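FBP protein (Leishmania major, PDB 5OEZ) probably catalyses the magnesium-dependent hydrolysis of fructose 1,6-bisphosphate to fructose 6-phosphate and phosphate, as a homotetramer of the class 1 fructose-1,6-bisphosphatase family. Local coordinates at residues P227-K230 and E231-D234; I233-L236 and K237-T241. All coordinates share one frame; numbering follows the deposited sequence.

Both contacts belong to helix 227-238, the connection between strands 214-216 and 245-246 in a beta-alpha-beta unit, and they illustrate how one helix is built turn by turn and then brought to an end. Following the chain from the N terminus, contact 1 covers the first two turns, 227-230 with 231-234, and contact 2 takes up residues 233-236 with 237-241, where the helix gives way to loop. Neither closes a long loop; they overlap at Ile233 and Asp234, their centres about 10 Å apart. Contact 1 lies against helix 325-338 and strand 265-268, whereas contact 2 reaches strand 214-216, helix 325-338 and, through Lys237, the second subunit.

Contact 1 (P227-K230 and E231-D234); sequences PWFK and EYID
Helix 227-238 is the crossover helix of a beta-alpha-beta unit, and in its first turns Phe229 meets both Tyr232 and Ile233, on the buried side of the helix. The Phe229 ring is the centre of this cluster. Its CG lies anti to the backbone N (chi1 -166°), which carries the ring forward along the helix toward the next turn. There one flank, at Phe229 CE1, comes to 3.8 Å from Tyr232 CD2, while Phe229 CE2 on the other flank is 3.5 Å from Ile233 CG1. The two aromatic side chains run side by side in the same direction, yet their planes are inclined at 54° and their centroids lie 5.6 Å apart, an oblique pairing. Ile233 meets the phenyl ring with its CG1-CD1 branch, which crosses it at a slant, and the same CG1 rests on the carbonyl oxygen of Phe229.

Four successive backbone hydrogen bonds hold these side chains in step. The bond from Glu231 N to Pro227 O measures 3.0 Å, and that from Ile233 N to Phe229 O is equally long. Tyr232 N reaches Trp228 O at 3.1 Å, and Asp234 N reaches Lys230 O at 2.9 Å. On the more polar side, the extended Glu231 chain lays CG 3.4 Å from Pro227 O before its carboxylate forms a salt bridge with Arg337.

Beyond the segments, Trp225 meets Phe229 edge-to-face, and Trp228 packs on helix 325-338. Cys267 and Ile265 of strand 265-268 touch Phe229 and Tyr232 respectively. Regular i to i+4 bonding beneath an apolar stripe at i, i+3 and i+4 is the pattern of an amphipathic alpha-helix laid against a beta-sheet.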
loop_
_atom_site.group_PDB
_atom_site.type_symbol
_atom_site.label_atom_id
_atom_site.label_comp_id
_atom_site.label_asym_id
_atom_site.label_seq_id
_atom_site.Cartn_x
_atom_site.Cartn_y
_atom_site.Cartn_z
ATOM N N PRO C 227 24.449 -41.989 13.743
ATOM C CA PRO C 227 25.898 -41.717 13.790
ATOM C C PRO C 227 26.515 -41.190 12.490
ATOM O O PRO C 227 27.335 -40.290 12.544
ATOM C CB PRO C 227 26.495 -43.076 14.172
ATOM C CG PRO C 227 25.428 -43.724 14.995
ATOM C CD PRO C 227 24.103 -43.241 14.452
ATOM N N TRP C 228 26.125 -41.728 11.343
ATOM C CA TRP C 228 26.693 -41.256 10.090
ATOM C C TRP C 228 26.454 -39.749 9.859
ATOM O O TRP C 228 27.316 -39.067 9.326
ATOM C CB TRP C 228 26.201 -42.070 8.906
ATOM C CG TRP C 228 24.767 -41.830 8.475
ATOM C CD1 TRP C 228 23.686 -42.597 8.776
ATOM C CD2 TRP C 228 24.283 -40.772 7.623
ATOM N NE1 TRP C 228 22.558 -42.082 8.177
ATOM C CE2 TRP C 228 22.896 -40.958 7.473
ATOM C CE3 TRP C 228 24.890 -39.685 6.983
ATOM C CZ2 TRP C 228 22.102 -40.100 6.693
ATOM C CZ3 TRP C 228 24.116 -38.845 6.222
ATOM C CH2 TRP C 228 22.732 -39.054 6.082
ATOM N N PHE C 229 25.301 -39.242 10.289
ATOM C CA PHE C 229 24.980 -37.838 10.125
ATOM C C PHE C 229 25.714 -36.945 11.131
ATOM O O PHE C 229 26.060 -35.806 10.811
ATOM C CB PHE C 229 23.467 -37.593 10.181
ATOM C CG PHE C 229 23.064 -36.221 9.694
ATOM C CD1 PHE C 229 22.922 -35.968 8.329
ATOM C CD2 PHE C 229 22.867 -35.186 10.590
ATOM C CE1 PHE C 229 22.562 -34.698 7.875
ATOM C CE2 PHE C 229 22.529 -33.918 10.140
ATOM C CZ PHE C 229 22.366 -33.675 8.777
ATOM N N LYS C 230 25.961 -37.451 12.332
ATOM C CA LYS C 230 26.836 -36.743 13.271
ATOM C C LYS C 230 28.216 -36.587 12.672
ATOM O O LYS C 230 28.822 -35.524 12.765
ATOM C CB LYS C 230 26.955 -37.486 14.593
ATOM C CG LYS C 230 25.673 -37.567 15.394
ATOM C CD LYS C 230 25.945 -38.269 16.716
ATOM C CE LYS C 230 24.687 -38.420 17.539
ATOM N NZ LYS C 230 24.923 -39.355 18.653
ATOM N N GLU C 231 28.717 -37.658 12.061
ATOM C CA GLU C 231 30.041 -37.616 11.446
ATOM C C GLU C 231 30.120 -36.597 10.325
ATOM O O GLU C 231 31.113 -35.897 10.205
ATOM C CB GLU C 231 30.455 -39.002 10.947
ATOM C CG GLU C 231 30.725 -39.970 12.089
ATOM C CD GLU C 231 31.075 -41.380 11.630
ATOM O OE1 GLU C 231 31.504 -41.577 10.446
ATOM O OE2 GLU C 231 30.973 -42.298 12.492
ATOM N N TYR C 232 29.073 -36.529 9.525
ATOM C CA TYR C 232 28.999 -35.575 8.425
ATOM C C TYR C 232 29.045 -34.147 8.951
ATOM O O TYR C 232 29.807 -33.313 8.456
ATOM C CB TYR C 232 27.728 -35.807 7.599
ATOM C CG TYR C 232 27.347 -34.666 6.666
ATOM C CD1 TYR C 232 28.166 -34.307 5.610
ATOM C CD2 TYR C 232 26.160 -33.956 6.838
ATOM C CE1 TYR C 232 27.814 -33.288 4.753
ATOM C CE2 TYR C 232 25.809 -32.919 5.994
ATOM C CZ TYR C 232 26.634 -32.589 4.950
ATOM O OH TYR C 232 26.278 -31.570 4.078
ATOM N N ILE C 233 28.242 -33.878 9.971
ATOM C CA ILE C 233 28.200 -32.544 10.554
ATOM C C ILE C 233 29.549 -32.198 11.202
ATOM O O ILE C 233 30.050 -31.094 10.996
ATOM C CB ILE C 233 27.001 -32.362 11.508
ATOM C CG1 ILE C 233 25.683 -32.452 10.725
ATOM C CG2 ILE C 233 27.078 -31.030 12.251
ATOM C CD1 ILE C 233 25.449 -31.363 9.679
ATOM N N ASP C 234 30.148 -33.146 11.922
ATOM C CA ASP C 234 31.474 -32.926 12.513
ATOM C C ASP C 234 32.525 -32.598 11.438
ATOM O O ASP C 234 33.385 -31.741 11.644
ATOM C CB ASP C 234 31.913 -34.129 13.357
ATOM C CG ASP C 234 31.089 -34.298 14.648
ATOM O OD1 ASP C 234 30.183 -33.483 14.941
ATOM O OD2 ASP C 234 31.342 -35.287 15.381
#

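Contact 2 (I233-L236 and K237-T241)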
loop_
_atom_site.group_PDB
_atom_site.type_symbol
_atom_site.label_atom_id
_atom_site.label_comp_id
_atom_site.label_asym_id
_atom_site.label_seq_id
_atom_site.Cartn_x
_atom_site.Cartn_y
_atom_site.Cartn_z
ATOM N N ILE C 233 28.242 -33.878 9.971
ATOM C CA ILE C 233 28.200 -32.544 10.554
ATOM C C ILE C 233 29.549 -32.198 11.202
ATOM O O ILE C 233 30.050 -31.094 10.996
ATOM C CB ILE C 233 27.001 -32.362 11.508
ATOM C CG1 ILE C 233 25.683 -32.452 10.725
ATOM C CG2 ILE C 233 27.078 -31.030 12.251
ATOM C CD1 ILE C 233 25.449 -31.363 9.679
ATOM N N ASP C 234 30.148 -33.146 11.922
ATOM C CA ASP C 234 31.474 -32.926 12.513
ATOM C C ASP C 234 32.525 -32.598 11.438
ATOM O O ASP C 234 33.385 -31.741 11.644
ATOM C CB ASP C 234 31.913 -34.129 13.357
ATOM C CG ASP C 234 31.089 -34.298 14.648
ATOM O OD1 ASP C 234 30.183 -33.483 14.941
ATOM O OD2 ASP C 234 31.342 -35.287 15.381
ATOM N N TYR C 235 32.427 -33.261 10.292
ATOM C CA TYR C 235 33.343 -33.026 9.188
ATOM C C TYR C 235 33.199 -31.594 8.637
ATOM O O TYR C 235 34.197 -30.917 8.468
ATOM C CB TYR C 235 33.113 -34.045 8.071
ATOM C CG TYR C 235 33.992 -33.810 6.863
ATOM C CD1 TYR C 235 35.303 -34.290 6.826
ATOM C CD2 TYR C 235 33.514 -33.093 5.746
ATOM C CE1 TYR C 235 36.112 -34.076 5.707
ATOM C CE2 TYR C 235 34.324 -32.857 4.632
ATOM C CZ TYR C 235 35.615 -33.345 4.620
ATOM O OH TYR C 235 36.424 -33.117 3.539
ATOM N N LEU C 236 31.968 -31.157 8.366
ATOM C CA LEU C 236 31.711 -29.776 7.940
ATOM C C LEU C 236 32.373 -28.739 8.862
ATOM O O LEU C 236 32.961 -27.778 8.384
ATOM C CB LEU C 236 30.217 -29.475 7.857
ATOM C CG LEU C 236 29.341 -30.277 6.905
ATOM C CD1 LEU C 236 27.968 -29.630 6.834
ATOM C CD2 LEU C 236 29.934 -30.412 5.505
ATOM N N LYS C 237 32.335 -28.978 10.162
ATOM C CA LYS C 237 32.960 -28.076 11.129
ATOM C C LYS C 237 34.466 -28.200 11.309
ATOM O O LYS C 237 35.116 -27.229 11.696
ATOM C CB LYS C 237 32.376 -28.337 12.491
ATOM C CG LYS C 237 30.885 -28.159 12.578
ATOM C CD LYS C 237 30.531 -28.382 14.022
ATOM C CE LYS C 237 29.046 -28.367 14.220
ATOM N NZ LYS C 237 28.808 -28.271 15.671
ATOM N N MET C 238 35.015 -29.397 11.135
ATOM C CA MET C 238 36.398 -29.661 11.557
ATOM C C MET C 238 37.367 -30.074 10.470
ATOM O O MET C 238 38.546 -30.193 10.744
ATOM C CB MET C 238 36.407 -30.690 12.691
ATOM C CG MET C 238 35.954 -30.107 14.030
ATOM S SD MET C 238 35.947 -31.293 15.398
ATOM C CE MET C 238 34.779 -32.529 14.838
ATOM N N ASN C 239 36.908 -30.243 9.236
ATOM C CA ASN C 239 37.820 -30.572 8.129
ATOM C C ASN C 239 38.800 -29.420 7.873
ATOM O O ASN C 239 38.476 -28.268 8.115
ATOM C CB ASN C 239 37.047 -30.936 6.839
ATOM C CG ASN C 239 36.541 -29.714 6.090
ATOM O OD1 ASN C 239 37.188 -29.259 5.154
ATOM N ND2 ASN C 239 35.394 -29.179 6.496
ATOM N N LYS C 240 39.984 -29.752 7.363
ATOM C CA LYS C 240 41.078 -28.783 7.194
ATOM C C LYS C 240 40.996 -27.981 5.904
ATOM O O LYS C 240 41.699 -26.996 5.740
ATOM C CB LYS C 240 42.426 -29.500 7.226
ATOM C CG LYS C 240 42.662 -30.325 8.479
ATOM C CD LYS C 240 42.477 -29.545 9.785
ATOM C CE LYS C 240 43.281 -30.115 10.971
ATOM N NZ LYS C 240 43.825 -29.111 11.938
ATOM N N THR C 241 40.127 -28.395 4.997
ATOM C CA THR C 241 40.134 -27.894 3.636
ATOM C C THR C 241 39.111 -26.791 3.342
ATOM O O THR C 241 39.444 -25.821 2.675
ATOM C CB THR C 241 39.909 -29.074 2.675
ATOM O OG1 THR C 241 38.646 -29.698 2.947
ATOM C CG2 THR C 241 41.007 -30.111 2.858
HETATM O O HOH W 1 38.978 -32.626 3.903
#
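Asn239 takes hold of Tyr235 twice over, binding its carbonyl oxygen and lying over one face of its ring, at the point where helix 227-238 ends and an Asx turn begins. Tyr235 O accepts two hydrogen bonds, each 2.9 Å long: one from Asn239 N, in the carbonyl plane, and one from Asn239 ND2, tilted out of it. A weak bond from Met238 N adds to them. The backbone sets Asn239 CB over the ring, 3.6 Å from the Tyr235 centroid in a CH-pi contact. With chi1 at 79°, Asn239 CG sits between its own backbone N and carbonyl carbon, which brings ND2 to Tyr235 O and leaves the amide plane only 22° from that of the ring.

The other end of the amide turns to the departing chain. Asn239 OD1 accepts from Thr241 N at 3.1 Å, closing the Asx turn, and also from Thr241 OG1.

Just before Asn239, Met238 bends at chi3 and turns its CE back to within 3.6 Å of Asp234 CB, one turn earlier. Lys237 CE passes Ile233 CG2 at 3.9 Å, and at the end of the extended chain Lys237 NZ forms salt bridges with OE1 of Glu219 of the second subunit and of Glu219 in its own chain.

Beyond the ring, a water joins Tyr235 OH, 2.6 Å away, to Thr241 OG1, to which it donates a 3.1 Å bond.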